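Long-range contacts in L-methionine gamma-lyase (Fusobacterium nucleatum subsp. nucleatum, PDB 6LXU), which belongs to the Cys/Met metabolism family of PLP-dependent enzymes and carries its pyridoxal phosphate cofactor covalently attached to the chain: residues A[30-35]-A[249-254]; A[218-223]-A[254-259]. All blocks are in the same frame, centred on the assembly; numbering follows the deposited sequence.

Interaction 1 (A[30-35]-A[249-254])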
# COMPACT_ATOMS: atom_id res chain seq x y z
N MET A 30 -11.42 3.72 6.65
CA MET A 30 -11.41 2.38 7.13
C MET A 30 -9.96 1.85 7.27
O MET A 30 -9.26 1.85 6.27
CB MET A 30 -12.18 1.56 6.11
CG MET A 30 -12.34 0.15 6.54
SD MET A 30 -13.29 0.02 8.08
CE MET A 30 -12.28 -0.99 9.15
N PRO A 31 -9.49 1.45 8.46
CA PRO A 31 -8.10 0.96 8.53
C PRO A 31 -7.85 -0.22 7.61
O PRO A 31 -8.77 -1.02 7.33
CB PRO A 31 -7.93 0.57 10.00
CG PRO A 31 -8.96 1.39 10.70
CD PRO A 31 -10.09 1.54 9.81
N ILE A 32 -6.60 -0.35 7.17
CA ILE A 32 -6.19 -1.47 6.33
C ILE A 32 -5.63 -2.51 7.28
O ILE A 32 -4.53 -2.37 7.79
CB ILE A 32 -5.17 -1.06 5.25
CG1 ILE A 32 -5.65 0.19 4.50
CG2 ILE A 32 -4.94 -2.24 4.31
CD1 ILE A 32 -4.66 0.72 3.49
N TYR A 33 -6.42 -3.57 7.51
CA TYR A 33 -6.01 -4.64 8.41
C TYR A 33 -5.17 -5.64 7.60
O TYR A 33 -5.62 -6.74 7.25
CB TYR A 33 -7.26 -5.22 9.11
CG TYR A 33 -7.98 -4.18 10.07
CD1 TYR A 33 -7.39 -3.80 11.26
CD2 TYR A 33 -9.22 -3.64 9.76
CE1 TYR A 33 -8.03 -2.94 12.13
CE2 TYR A 33 -9.86 -2.77 10.63
CZ TYR A 33 -9.25 -2.41 11.81
OH TYR A 33 -9.90 -1.53 12.66
N GLN A 34 -3.95 -5.21 7.28
CA GLN A 34 -3.04 -5.96 6.45
C GLN A 34 -2.36 -7.02 7.33
O GLN A 34 -1.23 -6.85 7.79
CB GLN A 34 -2.05 -5.02 5.74
CG GLN A 34 -1.23 -5.73 4.69
CD GLN A 34 -1.97 -5.99 3.40
OE1 GLN A 34 -2.72 -5.13 2.94
NE2 GLN A 34 -1.75 -7.14 2.79
N THR A 35 -3.13 -8.09 7.59
CA THR A 35 -2.74 -9.14 8.52
C THR A 35 -3.13 -10.47 7.94
O THR A 35 -4.11 -10.56 7.20
CB THR A 35 -3.40 -8.95 9.90
OG1 THR A 35 -2.71 -9.75 10.86
CG2 THR A 35 -4.89 -9.28 9.92
N GLY A 249 -6.71 -9.42 -1.05
CA GLY A 249 -5.75 -8.74 -0.20
C GLY A 249 -6.40 -7.56 0.52
O GLY A 249 -7.17 -6.83 -0.10
N PRO A 250 -6.09 -7.35 1.81
CA PRO A 250 -6.68 -6.20 2.50
C PRO A 250 -6.40 -4.86 1.81
O PRO A 250 -7.28 -4.01 1.77
CB PRO A 250 -6.11 -6.32 3.91
CG PRO A 250 -5.97 -7.79 4.11
CD PRO A 250 -5.48 -8.29 2.78
N GLN A 251 -5.22 -4.70 1.24
CA GLN A 251 -4.92 -3.47 0.49
C GLN A 251 -5.91 -3.28 -0.65
O GLN A 251 -6.44 -2.18 -0.86
CB GLN A 251 -3.50 -3.48 -0.08
CG GLN A 251 -3.18 -2.23 -0.87
CD GLN A 251 -3.20 -0.99 -0.02
OE1 GLN A 251 -2.58 -0.97 1.06
NE2 GLN A 251 -3.89 0.06 -0.47
N GLU A 252 -6.17 -4.35 -1.40
CA GLU A 252 -7.12 -4.27 -2.49
C GLU A 252 -8.54 -4.04 -2.00
O GLU A 252 -9.28 -3.28 -2.61
CB GLU A 252 -7.02 -5.48 -3.42
CG GLU A 252 -5.81 -5.44 -4.34
CD GLU A 252 -4.50 -5.85 -3.69
OE1 GLU A 252 -4.53 -6.61 -2.69
OE2 GLU A 252 -3.41 -5.47 -4.19
N ALA A 253 -8.92 -4.66 -0.88
CA ALA A 253 -10.22 -4.36 -0.28
C ALA A 253 -10.35 -2.86 0.01
O ALA A 253 -11.39 -2.27 -0.28
CB ALA A 253 -10.44 -5.20 0.96
N TYR A 254 -9.30 -2.27 0.58
CA TYR A 254 -9.29 -0.84 0.86
C TYR A 254 -9.42 -0.03 -0.44
O TYR A 254 -10.23 0.91 -0.51
CB TYR A 254 -8.05 -0.41 1.67
CG TYR A 254 -8.14 1.05 1.95
CD1 TYR A 254 -9.01 1.53 2.92
CD2 TYR A 254 -7.46 1.99 1.16
CE1 TYR A 254 -9.20 2.88 3.10
CE2 TYR A 254 -7.64 3.34 1.35
CZ TYR A 254 -8.54 3.79 2.31
OH TYR A 254 -8.82 5.13 2.49
O HOH W 1 -1.06 -2.77 2.62

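Interaction 2 (A[218-223]-A[254-259])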
# COMPACT_ATOMS: atom_id res chain seq x y z
N GLY A 218 -8.99 0.81 -12.20
CA GLY A 218 -8.04 0.07 -13.05
C GLY A 218 -6.79 -0.39 -12.35
O GLY A 218 -5.75 -0.54 -12.99
N ASP A 219 -6.88 -0.64 -11.04
CA ASP A 219 -5.71 -0.94 -10.23
C ASP A 219 -5.89 -2.15 -9.31
O ASP A 219 -4.99 -2.48 -8.54
CB ASP A 219 -5.20 0.30 -9.50
CG ASP A 219 -6.21 0.99 -8.61
OD1 ASP A 219 -7.32 0.44 -8.41
OD2 ASP A 219 -5.88 2.10 -8.13
N VAL A 220 -7.04 -2.84 -9.43
CA VAL A 220 -7.36 -3.98 -8.58
C VAL A 220 -8.01 -5.06 -9.43
O VAL A 220 -8.85 -4.76 -10.29
CB VAL A 220 -8.36 -3.55 -7.47
CG1 VAL A 220 -8.90 -4.72 -6.69
CG2 VAL A 220 -7.75 -2.55 -6.51
N ILE A 221 -7.65 -6.31 -9.17
CA ILE A 221 -8.38 -7.47 -9.65
C ILE A 221 -9.16 -8.00 -8.44
O ILE A 221 -8.57 -8.26 -7.38
CB ILE A 221 -7.43 -8.55 -10.18
CG1 ILE A 221 -6.54 -8.04 -11.33
CG2 ILE A 221 -8.21 -9.78 -10.62
CD1 ILE A 221 -7.23 -7.69 -12.63
N ALA A 222 -10.49 -8.11 -8.56
CA ALA A 222 -11.32 -8.51 -7.42
C ALA A 222 -12.71 -8.92 -7.87
O ALA A 222 -13.19 -8.49 -8.92
CB ALA A 222 -11.43 -7.36 -6.43
N GLY A 223 -13.34 -9.75 -7.05
CA GLY A 223 -14.70 -10.22 -7.29
C GLY A 223 -15.54 -10.06 -6.05
O GLY A 223 -15.04 -10.00 -4.93
N TYR A 254 -9.30 -2.27 0.58
CA TYR A 254 -9.29 -0.84 0.86
C TYR A 254 -9.42 -0.03 -0.44
O TYR A 254 -10.23 0.91 -0.51
CB TYR A 254 -8.05 -0.41 1.67
CG TYR A 254 -8.14 1.05 1.95
CD1 TYR A 254 -9.01 1.53 2.92
CD2 TYR A 254 -7.46 1.99 1.16
CE1 TYR A 254 -9.20 2.88 3.10
CE2 TYR A 254 -7.64 3.34 1.35
CZ TYR A 254 -8.54 3.79 2.31
OH TYR A 254 -8.82 5.13 2.49
N TYR A 255 -8.65 -0.38 -1.47
CA TYR A 255 -8.77 0.33 -2.74
C TYR A 255 -10.20 0.31 -3.27
O TYR A 255 -10.67 1.30 -3.82
CB TYR A 255 -7.83 -0.27 -3.79
CG TYR A 255 -6.37 0.14 -3.75
CD1 TYR A 255 -5.99 1.48 -3.76
CD2 TYR A 255 -5.37 -0.82 -3.86
CE1 TYR A 255 -4.65 1.83 -3.82
CE2 TYR A 255 -4.03 -0.46 -3.92
CZ TYR A 255 -3.68 0.87 -3.90
OH TYR A 255 -2.35 1.26 -3.94
N ILE A 256 -10.90 -0.82 -3.13
CA ILE A 256 -12.26 -0.91 -3.65
C ILE A 256 -13.23 -0.09 -2.78
O ILE A 256 -14.07 0.63 -3.32
CB ILE A 256 -12.75 -2.36 -3.76
CG1 ILE A 256 -11.81 -3.22 -4.62
CG2 ILE A 256 -14.16 -2.39 -4.35
CD1 ILE A 256 -11.92 -4.69 -4.35
N ILE A 257 -13.11 -0.20 -1.46
CA ILE A 257 -13.89 0.68 -0.58
C ILE A 257 -13.71 2.15 -0.99
O ILE A 257 -14.67 2.92 -1.11
CB ILE A 257 -13.48 0.47 0.89
CG1 ILE A 257 -13.95 -0.90 1.39
CG2 ILE A 257 -14.02 1.59 1.78
CD1 ILE A 257 -13.28 -1.33 2.67
N ARG A 258 -12.45 2.52 -1.21
CA ARG A 258 -12.12 3.88 -1.61
C ARG A 258 -12.77 4.22 -2.96
O ARG A 258 -13.36 5.29 -3.12
CB ARG A 258 -10.61 4.02 -1.70
CG ARG A 258 -10.14 5.44 -1.87
CD ARG A 258 -8.66 5.49 -2.10
NE ARG A 258 -8.02 6.74 -1.74
CZ ARG A 258 -7.47 7.64 -2.55
NH1 ARG A 258 -7.65 7.57 -3.88
NH2 ARG A 258 -6.78 8.63 -2.03
N GLY A 259 -12.66 3.30 -3.92
CA GLY A 259 -13.32 3.48 -5.21
C GLY A 259 -14.82 3.66 -5.09
O GLY A 259 -15.43 4.44 -5.84

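Interaction 1 (A[30-35]-A[249-254])
P250 opens a helix directly after its N-cap residue, G249, and pushes its ring against the backbone and side chain of the loop Y33-Q34. The ring's CG sits 3.3 Å from Y33 O, a carbonyl that also accepts a hydrogen bond from N64, while CD comes within 3.9 Å of Q34 NE2, the two side chains crossing at about a right angle.

One residue on, Q251 meets the same glutamine. Q34 keeps CG anti to its backbone nitrogen (chi1 -171°) and bends at chi2 (77°), which brings OE1 to 3.1 Å from Q251 N. The two side-chain amides lie almost parallel, their planes 6° apart, and one water donates to both, at 2.9 Å from Q34 OE1 and 2.8 Å from Q251 OE1. With both oxygens serving as acceptors, each NH2 is turned to a different subunit: Q34 NE2 reaches D219 O and E252 of the third subunit, and Q251 NE2 reaches Y255 OH of the fourth.

The loop itself folds through two successive inverse gamma turns, centred on Y33 and Q34. It illustrates how the N-terminal region of this tetrameric PLP enzyme packs on its own chain while joining others, for I32 forms backbone hydrogen bonds with the second subunit.

I32 reaches both Q251 and Y254, its CD1 lying 3.6 Å from Q251 OE1. At the last residue of the segment, I32 CG1 lies 3.7 Å from Y254 CG, oblique to the ring, and on the same side of that ring, further along it, M30 O comes obliquely to 3.3 Å from Y254 CE1.

Interaction 2 (A[218-223]-A[254-259])
D219 and Y255 make a loose beginning to this contact: OD2 of the aspartate stays 4.4 Å from Y255 CD1, oblique to the ring. The carboxylate is bound by other groups. Its OD1 accepts a hydrogen bond from N215 of the same chain, while OD2 forms a salt bridge with R258 NE of the fourth subunit and a hydrogen bond with Y254 OH of that same subunit. Such a grip probably favours the charged form of this buried acid.

V220 carries the centre, its two methyl groups divided between neighbouring helix residues. CG1, anti to the valine's backbone nitrogen (chi1 171°), lies 3.8 Å from I256 CD1, whereas CG2 takes the other branch and touches Y255 CB at 3.6 Å beside the start of the phenol ring. The valine therefore straddles the boundary between the two helix side chains.

A222 comes next, its CB facing the same isoleucine methyl. I256 CD1 is only 3.4 Å from A222 CB, tighter than usual for two carbons; the same methyl touches both alanine and valine, which meet it from one side, while I256 also packs on L70 of helix 65-78. The loop lies between strands 205-209 and 223-227 of the large mixed sheet typical of this PLP fold. Just before it the chain carries the cofactor-bearing K212, and the neighbouring T211 hydrogen-bonds A222 N.

Aliphatic carbons do nearly all the touching here, so the fit of helix to loop relies on shape, while the salt bridge and hydrogen bond of D219 OD2 go to the join with the fourth subunit.

From the N terminus, the chain passes first through loop 30-35, then through six of the seven strands of the large sheet and past the cofactor-bearing K212 to 218-223, and then enters helix 250-260, where both contacts close. Interaction 1 closes a long loop of 213 intervening residues; interaction 2 closes a short one of 30, which takes in helix 229-244 and most of strand 223-227. Because 218-223 falls within the first loop while 254-259 extends beyond its end, the two contacts cross. They share Y254, and E252 CB touches V220 CG1 at 3.8 Å. One helix thereby ties the N-terminal loop to the loop leading into strand 223-227 of the large sheet, and both contacts border the fourth subunit.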